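Local coordinates for sulfur oxidation protein soxB (Thermus thermophilus, PDB 2WDD) that probably hydrolyses the sulfur-sulfur bond of cysteine S-thiosulfonate in the sulfur oxidation pathway, using a pair of manganese ions, at residues A[425-436]-A[516-527]. Numbering follows the deposited sequence. Where two conformers were deposited one is given.
Sequences TGFTYPELYLFY and EAKPGYEPRPIY
Leu434 lies against the ring of Tyr521, where strand 431-438 of the mixed sheet in the C-terminal 5'-nucleotidase-type domain meets an irregular antiparallel edge. Strand 516-517 and the weakly bonded 524-525 pair with the two ends of 431-436. Between them segment 516-527 leaves the sheet through a type II turn, Lys518 to Tyr521. Strand 501-507 pairs with the other edge of 431-438.

Leu434 CB sits over one face of the Tyr521 ring, 4.1 Å from its centroid, as a CH-pi contact. Leu434 CD2 also touches Tyr521 CD1 and, at 3.9 Å, Lys518 CD. The Leu434 and Lys518 side chains run side by side. Tyr521 has CG anti to its own N (chi1 173°), which turns the ring toward the strand. Its hydroxyl donates to Leu432 O at 2.6 Å, from well above the carbonyl plane. Pro523, facing this part of the strand, has no N-H to give; its CA makes a CA-H...O contact with the same Leu432 O.

Backbone bonds close both ends. Tyr436 and Glu516 form a hydrogen-bonded pair, and Lys518 N donates to Leu434 O in a nearly straight bond (174°). Tyr436 CD2 lies 3.6 Å from Glu516 O, and Pro519 CD comes to the Tyr436 ring edge, near its plane. The Glu516 carboxylate turns to Arg501, which also makes a cation-pi contact with Tyr436.

At the other end Ile526 opens helix 526-537, with Pro525 as N-cap. Ile526 N donates to Pro430 O at 2.8 Å, and Leu432 N to Arg524 O. Ile526 CG2 packs 3.6 Å from Thr425 CB, and Ile526 CD1 meets Leu432 CD1. Tyr527, which also lines a tert-butanol pocket, places CE2 3.6 Å from Pro430 CB. One water bridges Tyr527 OH, at 2.6 Å, and Phe427 O, to which it donates.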
ATOM      1  N   THR A 425      -1.612   0.487  12.593  1.00  8.27           N
ATOM      2  CA  THR A 425      -2.869   1.155  12.918  1.00  8.54           C
ATOM      3  C   THR A 425      -2.782   2.671  12.994  1.00 11.68           C
ATOM      4  O   THR A 425      -3.666   3.318  13.583  1.00 10.39           O
ATOM      5  CB  THR A 425      -3.457   0.615  14.252  1.00 11.42           C
ATOM      6  OG1 THR A 425      -2.596   0.972  15.345  1.00 10.97           O
ATOM      7  CG2 THR A 425      -3.641  -0.904  14.221  1.00 10.99           C
ATOM      8  N   GLY A 426      -1.726   3.229  12.410  1.00 10.32           N
ATOM      9  CA  GLY A 426      -1.483   4.658  12.424  1.00 10.17           C
ATOM     10  C   GLY A 426      -2.364   5.481  11.506  1.00 11.80           C
ATOM     11  O   GLY A 426      -1.858   6.234  10.661  1.00 11.56           O
ATOM     12  N   PHE A 427      -3.678   5.319  11.637  1.00  8.75           N
ATOM     13  CA  PHE A 427      -4.646   6.158  10.925  1.00  7.81           C
ATOM     14  C   PHE A 427      -4.682   7.486  11.674  1.00 12.84           C
ATOM     15  O   PHE A 427      -4.575   7.507  12.899  1.00 11.51           O
ATOM     16  CB  PHE A 427      -6.067   5.592  11.078  1.00  8.88           C
ATOM     17  CG  PHE A 427      -6.277   4.260  10.420  1.00  9.59           C
ATOM     18  CD1 PHE A 427      -6.901   4.177   9.177  1.00 11.17           C
ATOM     19  CD2 PHE A 427      -5.915   3.086  11.068  1.00 12.22           C
ATOM     20  CE1 PHE A 427      -7.134   2.936   8.566  1.00 11.91           C
ATOM     21  CE2 PHE A 427      -6.127   1.845  10.462  1.00 14.00           C
ATOM     22  CZ  PHE A 427      -6.703   1.773   9.202  1.00 11.51           C
ATOM     23  N   THR A 428      -4.958   8.582  10.976  1.00 10.75           N
ATOM     24  CA  THR A 428      -5.139   9.845  11.692  1.00 10.31           C
ATOM     25  C   THR A 428      -6.527   9.830  12.350  1.00 13.33           C
ATOM     26  O   THR A 428      -6.860  10.745  13.115  1.00 13.28           O
ATOM     27  CB  THR A 428      -5.033  11.059  10.759  1.00 12.55           C
ATOM     28  OG1 THR A 428      -5.931  10.884   9.661  1.00 10.73           O
ATOM     29  CG2 THR A 428      -3.582  11.274  10.280  1.00 11.38           C
ATOM     30  N   TYR A 429      -7.342   8.825  12.010  1.00 10.82           N
ATOM     31  CA  TYR A 429      -8.686   8.628  12.581  1.00 10.67           C
ATOM     32  C   TYR A 429      -8.724   7.187  13.084  1.00 12.79           C
ATOM     33  O   TYR A 429      -9.354   6.326  12.489  1.00 12.07           O
ATOM     34  CB  TYR A 429      -9.794   8.856  11.541  1.00 11.02           C
ATOM     35  CG  TYR A 429      -9.599   8.172  10.197  1.00  9.45           C
ATOM     36  CD1 TYR A 429     -10.387   7.090   9.825  1.00 11.17           C
ATOM     37  CD2 TYR A 429      -8.662   8.655   9.282  1.00  9.92           C
ATOM     38  CE1 TYR A 429     -10.230   6.477   8.586  1.00 11.22           C
ATOM     39  CE2 TYR A 429      -8.483   8.032   8.041  1.00 10.59           C
ATOM     40  CZ  TYR A 429      -9.285   6.971   7.692  1.00 14.60           C
ATOM     41  OH  TYR A 429      -9.123   6.367   6.465  1.00 14.41           O
ATOM     42  N   PRO A 430      -7.981   6.904  14.161  1.00 10.85           N
ATOM     43  CA  PRO A 430      -7.775   5.537  14.664  1.00 10.47           C
ATOM     44  C   PRO A 430      -8.820   5.028  15.644  1.00 13.92           C
ATOM     45  O   PRO A 430      -8.672   3.945  16.211  1.00 12.99           O
ATOM     46  CB  PRO A 430      -6.436   5.664  15.387  1.00 12.15           C
ATOM     47  CG  PRO A 430      -6.535   7.047  16.009  1.00 16.39           C
ATOM     48  CD  PRO A 430      -7.213   7.894  14.946  1.00 12.31           C
ATOM     49  N   GLU A 431      -9.885   5.791  15.833  1.00 12.45           N
ATOM     50  CA  GLU A 431     -10.912   5.406  16.785  1.00 11.83           C
ATOM     51  C   GLU A 431     -11.501   4.019  16.587  1.00 13.11           C
ATOM     52  O   GLU A 431     -11.909   3.651  15.485  1.00 11.64           O
ATOM     53  CB  GLU A 431     -12.033   6.441  16.795  1.00 13.76           C
ATOM     54  CG  GLU A 431     -11.600   7.799  17.339  1.00 20.99           C
ATOM     55  CD  GLU A 431     -10.955   8.699  16.285  1.00 39.31           C
ATOM     56  OE1 GLU A 431     -10.834   8.283  15.108  1.00 21.16           O
ATOM     57  OE2 GLU A 431     -10.576   9.837  16.638  1.00 35.47           O
ATOM     58  N   LEU A 432     -11.632   3.295  17.700  1.00 11.29           N
ATOM     59  CA  LEU A 432     -12.309   2.020  17.718  1.00 10.85           C
ATOM     60  C   LEU A 432     -13.751   2.330  18.125  1.00 14.01           C
ATOM     61  O   LEU A 432     -13.991   3.032  19.123  1.00 12.96           O
ATOM     62  CB  LEU A 432     -11.676   1.081  18.756  1.00 10.51           C
ATOM     63  CG  LEU A 432     -12.439  -0.232  18.975  1.00 13.06           C
ATOM     64  CD1 LEU A 432     -12.375  -1.137  17.744  1.00 12.58           C
ATOM     65  CD2 LEU A 432     -11.908  -0.973  20.213  1.00 13.87           C
ATOM     66  N   TYR A 433     -14.703   1.847  17.340  1.00 10.24           N
ATOM     67  CA  TYR A 433     -16.117   2.083  17.620  1.00 10.41           C
ATOM     68  C   TYR A 433     -16.784   0.769  18.004  1.00 12.63           C
ATOM     69  O   TYR A 433     -16.503  -0.259  17.393  1.00 10.66           O
ATOM     70  CB  TYR A 433     -16.812   2.624  16.372  1.00 11.23           C
ATOM     71  CG  TYR A 433     -16.347   3.998  15.972  1.00 12.93           C
ATOM     72  CD1 TYR A 433     -16.871   5.125  16.575  1.00 15.04           C
ATOM     73  CD2 TYR A 433     -15.331   4.164  15.040  1.00 14.68           C
ATOM     74  CE1 TYR A 433     -16.436   6.394  16.228  1.00 16.07           C
ATOM     75  CE2 TYR A 433     -14.901   5.423  14.672  1.00 15.59           C
ATOM     76  CZ  TYR A 433     -15.456   6.538  15.271  1.00 22.20           C
ATOM     77  OH  TYR A 433     -15.010   7.801  14.929  1.00 19.66           O
ATOM     78  N   LEU A 434     -17.686   0.815  18.989  1.00 11.69           N
ATOM     79  CA  LEU A 434     -18.469  -0.353  19.414  1.00 12.13           C
ATOM     80  C   LEU A 434     -19.930  -0.026  19.105  1.00 13.37           C
ATOM     81  O   LEU A 434     -20.429   1.035  19.487  1.00 12.58           O
ATOM     82  CB  LEU A 434     -18.298  -0.615  20.924  1.00 12.97           C
ATOM     83  CG  LEU A 434     -17.245  -1.657  21.325  1.00 18.08           C
ATOM     84  CD1 LEU A 434     -15.901  -1.402  20.678  1.00 17.68           C
ATOM     85  CD2 LEU A 434     -17.087  -1.771  22.842  1.00 17.81           C
ATOM     86  N   PHE A 435     -20.598  -0.910  18.379  1.00 10.34           N
ATOM     87  CA  PHE A 435     -21.963  -0.634  17.952  1.00 10.31           C
ATOM     88  C   PHE A 435     -22.666  -1.920  17.570  1.00 13.25           C
ATOM     89  O   PHE A 435     -22.023  -2.895  17.174  1.00 12.10           O
ATOM     90  CB  PHE A 435     -21.937   0.319  16.748  1.00 11.38           C
ATOM     91  CG  PHE A 435     -21.035  -0.150  15.637  1.00 11.51           C
ATOM     92  CD1 PHE A 435     -21.514  -0.969  14.624  1.00 12.65           C
ATOM     93  CD2 PHE A 435     -19.679   0.132  15.677  1.00 11.86           C
ATOM     94  CE1 PHE A 435     -20.653  -1.452  13.628  1.00 13.12           C
ATOM     95  CE2 PHE A 435     -18.816  -0.349  14.701  1.00 13.58           C
ATOM     96  CZ  PHE A 435     -19.304  -1.139  13.677  1.00 11.27           C
ATOM     97  N   TYR A 436     -23.995  -1.908  17.638  1.00 11.37           N
ATOM     98  CA  TYR A 436     -24.769  -3.081  17.271  1.00 11.68           C
ATOM     99  C   TYR A 436     -25.088  -3.105  15.788  1.00 15.18           C
ATOM    100  O   TYR A 436     -25.409  -2.073  15.185  1.00 16.05           O
ATOM    101  CB  TYR A 436     -26.082  -3.175  18.073  1.00 12.77           C
ATOM    102  CG  TYR A 436     -25.862  -3.376  19.551  1.00 15.06           C
ATOM    103  CD1 TYR A 436     -25.616  -4.642  20.065  1.00 17.13           C
ATOM    104  CD2 TYR A 436     -25.774  -2.285  20.407  1.00 16.92           C
ATOM    105  CE1 TYR A 436     -25.371  -4.830  21.418  1.00 18.33           C
ATOM    106  CE2 TYR A 436     -25.538  -2.462  21.768  1.00 18.06           C
ATOM    107  CZ  TYR A 436     -25.324  -3.733  22.258  1.00 24.08           C
ATOM    108  OH  TYR A 436     -25.074  -3.909  23.602  1.00 24.55           O
ATOM    109  N   GLU A 516     -25.737   0.952  15.678  1.00 14.69           N
ATOM    110  CA  GLU A 516     -26.309   1.650  16.827  1.00 14.97           C
ATOM    111  C   GLU A 516     -25.250   1.659  17.923  1.00 16.74           C
ATOM    112  O   GLU A 516     -24.909   0.615  18.480  1.00 15.19           O
ATOM    113  CB  GLU A 516     -27.565   0.934  17.315  1.00 16.64           C
ATOM    114  CG  GLU A 516     -28.719   0.980  16.330  1.00 29.58           C
ATOM    115  CD  GLU A 516     -29.987   0.373  16.897  1.00 57.33           C
ATOM    116  OE1 GLU A 516     -30.067   0.204  18.132  1.00 58.78           O
ATOM    117  OE2 GLU A 516     -30.896   0.045  16.105  1.00 52.44           O
ATOM    118  N   ALA A 517     -24.696   2.833  18.194  1.00 15.27           N
ATOM    119  CA  ALA A 517     -23.607   2.961  19.154  1.00 16.19           C
ATOM    120  C   ALA A 517     -23.898   2.342  20.518  1.00 19.88           C
ATOM    121  O   ALA A 517     -24.987   2.507  21.071  1.00 19.57           O
ATOM    122  CB  ALA A 517     -23.179   4.412  19.291  1.00 16.85           C
ATOM    123  N   LYS A 518     -22.926   1.607  21.043  1.00 15.58           N
ATOM    124  CA  LYS A 518     -23.064   0.983  22.352  1.00 15.31           C
ATOM    125  C   LYS A 518     -23.149   2.073  23.402  1.00 19.15           C
ATOM    126  O   LYS A 518     -22.319   2.986  23.445  1.00 17.98           O
ATOM    127  CB  LYS A 518     -21.874   0.074  22.649  1.00 17.40           C
ATOM    128  CG  LYS A 518     -22.010  -0.737  23.935  1.00 20.24           C
ATOM    129  CD  LYS A 518     -20.705  -1.444  24.273  1.00 24.01           C
ATOM    130  CE  LYS A 518     -20.902  -2.515  25.337  1.00 24.55           C
ATOM    131  NZ  LYS A 518     -21.585  -1.979  26.552  1.00 27.26           N
ATOM    132  N   PRO A 519     -24.167   1.988  24.266  1.00 18.46           N
ATOM    133  CA  PRO A 519     -24.329   2.980  25.327  1.00 19.07           C
ATOM    134  C   PRO A 519     -23.126   2.971  26.261  1.00 21.38           C
ATOM    135  O   PRO A 519     -22.593   1.911  26.604  1.00 20.32           O
ATOM    136  CB  PRO A 519     -25.571   2.479  26.072  1.00 20.86           C
ATOM    137  CG  PRO A 519     -26.363   1.778  25.045  1.00 25.11           C
ATOM    138  CD  PRO A 519     -25.354   1.128  24.121  1.00 20.20           C
ATOM    139  N   GLY A 520     -22.710   4.156  26.682  1.00 19.83           N
ATOM    140  CA  GLY A 520     -21.624   4.308  27.628  1.00 19.95           C
ATOM    141  C   GLY A 520     -20.216   4.162  27.092  1.00 23.03           C
ATOM    142  O   GLY A 520     -19.253   4.440  27.798  1.00 22.93           O
ATOM    143  N   TYR A 521     -20.079   3.708  25.851  1.00 18.65           N
ATOM    144  CA  TYR A 521     -18.744   3.532  25.284  1.00 16.79           C
ATOM    145  C   TYR A 521     -18.215   4.806  24.626  1.00 19.62           C
ATOM    146  O   TYR A 521     -18.909   5.447  23.835  1.00 18.85           O
ATOM    147  CB  TYR A 521     -18.723   2.384  24.272  1.00 17.03           C
ATOM    148  CG  TYR A 521     -17.406   2.280  23.539  1.00 16.16           C
ATOM    149  CD1 TYR A 521     -16.273   1.776  24.174  1.00 17.91           C
ATOM    150  CD2 TYR A 521     -17.275   2.748  22.235  1.00 15.38           C
ATOM    151  CE1 TYR A 521     -15.049   1.726  23.523  1.00 18.70           C
ATOM    152  CE2 TYR A 521     -16.055   2.715  21.585  1.00 14.94           C
ATOM    153  CZ  TYR A 521     -14.952   2.191  22.224  1.00 18.53           C
ATOM    154  OH  TYR A 521     -13.739   2.154  21.576  1.00 16.46           O
ATOM    155  N   GLU A 522     -16.978   5.160  24.952  1.00 16.17           N
ATOM    156  CA  GLU A 522     -16.344   6.336  24.381  0.50 15.64           C
ATOM    157  C   GLU A 522     -15.249   5.888  23.416  1.00 18.19           C
ATOM    158  O   GLU A 522     -14.261   5.281  23.823  1.00 17.68           O
ATOM    159  CB  GLU A 522     -15.782   7.226  25.492  0.50 17.08           C
ATOM    160  CG  GLU A 522     -16.857   7.676  26.483  0.50 22.18           C
ATOM    161  CD  GLU A 522     -16.294   8.316  27.739  0.50 31.00           C
ATOM    162  OE1 GLU A 522     -15.249   8.993  27.651  0.50 19.15           O
ATOM    163  OE2 GLU A 522     -16.925   8.176  28.812  0.50 25.10           O
ATOM    164  N   PRO A 523     -15.434   6.163  22.116  1.00 14.44           N
ATOM    165  CA  PRO A 523     -14.416   5.722  21.148  1.00 14.47           C
ATOM    166  C   PRO A 523     -13.022   6.225  21.500  1.00 18.70           C
ATOM    167  O   PRO A 523     -12.839   7.385  21.878  1.00 19.71           O
ATOM    168  CB  PRO A 523     -14.894   6.342  19.827  1.00 15.95           C
ATOM    169  CG  PRO A 523     -16.383   6.513  20.006  1.00 19.93           C
ATOM    170  CD  PRO A 523     -16.568   6.846  21.461  1.00 15.58           C
ATOM    171  N   ARG A 524     -12.037   5.345  21.387  1.00 14.97           N
ATOM    172  CA  ARG A 524     -10.655   5.713  21.662  1.00 14.27           C
ATOM    173  C   ARG A 524      -9.760   5.013  20.643  1.00 15.00           C
ATOM    174  O   ARG A 524     -10.169   4.038  20.016  1.00 14.40           O
ATOM    175  CB  ARG A 524     -10.260   5.349  23.083  1.00 16.38           C
ATOM    176  CG  ARG A 524     -10.306   3.871  23.381  1.00 20.18           C
ATOM    177  CD  ARG A 524      -9.553   3.593  24.667  1.00 23.39           C
ATOM    178  NE  ARG A 524      -9.735   2.224  25.128  1.00 20.08           N
ATOM    179  CZ  ARG A 524      -8.917   1.612  25.977  1.00 22.62           C
ATOM    180  NH1 ARG A 524      -7.865   2.250  26.466  1.00 19.75           N
ATOM    181  NH2 ARG A 524      -9.165   0.368  26.352  1.00 15.95           N
ATOM    182  N   PRO A 525      -8.530   5.503  20.474  1.00 11.74           N
ATOM    183  CA  PRO A 525      -7.666   4.923  19.431  1.00 11.14           C
ATOM    184  C   PRO A 525      -7.424   3.432  19.561  1.00 13.79           C
ATOM    185  O   PRO A 525      -7.119   2.930  20.635  1.00 13.45           O
ATOM    186  CB  PRO A 525      -6.350   5.674  19.602  1.00 12.38           C
ATOM    187  CG  PRO A 525      -6.732   6.955  20.302  1.00 17.24           C
ATOM    188  CD  PRO A 525      -7.851   6.583  21.213  1.00 13.47           C
ATOM    189  N   ILE A 526      -7.507   2.727  18.442  1.00 10.36           N
ATOM    190  CA  ILE A 526      -7.279   1.295  18.464  1.00  9.73           C
ATOM    191  C   ILE A 526      -5.921   0.948  19.069  1.00 11.59           C
ATOM    192  O   ILE A 526      -5.802  -0.059  19.768  1.00 12.05           O
ATOM    193  CB  ILE A 526      -7.429   0.691  17.066  1.00 11.87           C
ATOM    194  CG1 ILE A 526      -7.304  -0.836  17.127  1.00 11.61           C
ATOM    195  CG2 ILE A 526      -6.411   1.325  16.116  1.00 11.02           C
ATOM    196  CD1 ILE A 526      -8.341  -1.515  18.008  1.00 12.20           C
ATOM    197  N   TYR A 527      -4.884   1.722  18.747  1.00  9.17           N
ATOM    198  CA  TYR A 527      -3.546   1.423  19.265  1.00  8.75           C
ATOM    199  C   TYR A 527      -3.438   1.488  20.786  1.00 12.94           C
ATOM    200  O   TYR A 527      -2.615   0.786  21.373  1.00 12.34           O
ATOM    201  CB  TYR A 527      -2.430   2.195  18.558  1.00 10.46           C
ATOM    202  CG  TYR A 527      -2.718   3.653  18.317  1.00 11.14           C
ATOM    203  CD1 TYR A 527      -2.683   4.579  19.361  1.00 13.32           C
ATOM    204  CD2 TYR A 527      -2.917   4.136  17.029  1.00 12.14           C
ATOM    205  CE1 TYR A 527      -2.908   5.930  19.124  1.00 13.65           C
ATOM    206  CE2 TYR A 527      -3.128   5.478  16.789  1.00 12.52           C
ATOM    207  CZ  TYR A 527      -3.110   6.375  17.835  1.00 14.12           C
ATOM    208  OH  TYR A 527      -3.357   7.710  17.575  1.00 13.92           O
TER
HETATM  209  O   HOH W   1      -3.611   8.750  15.163  1.00 16.54           O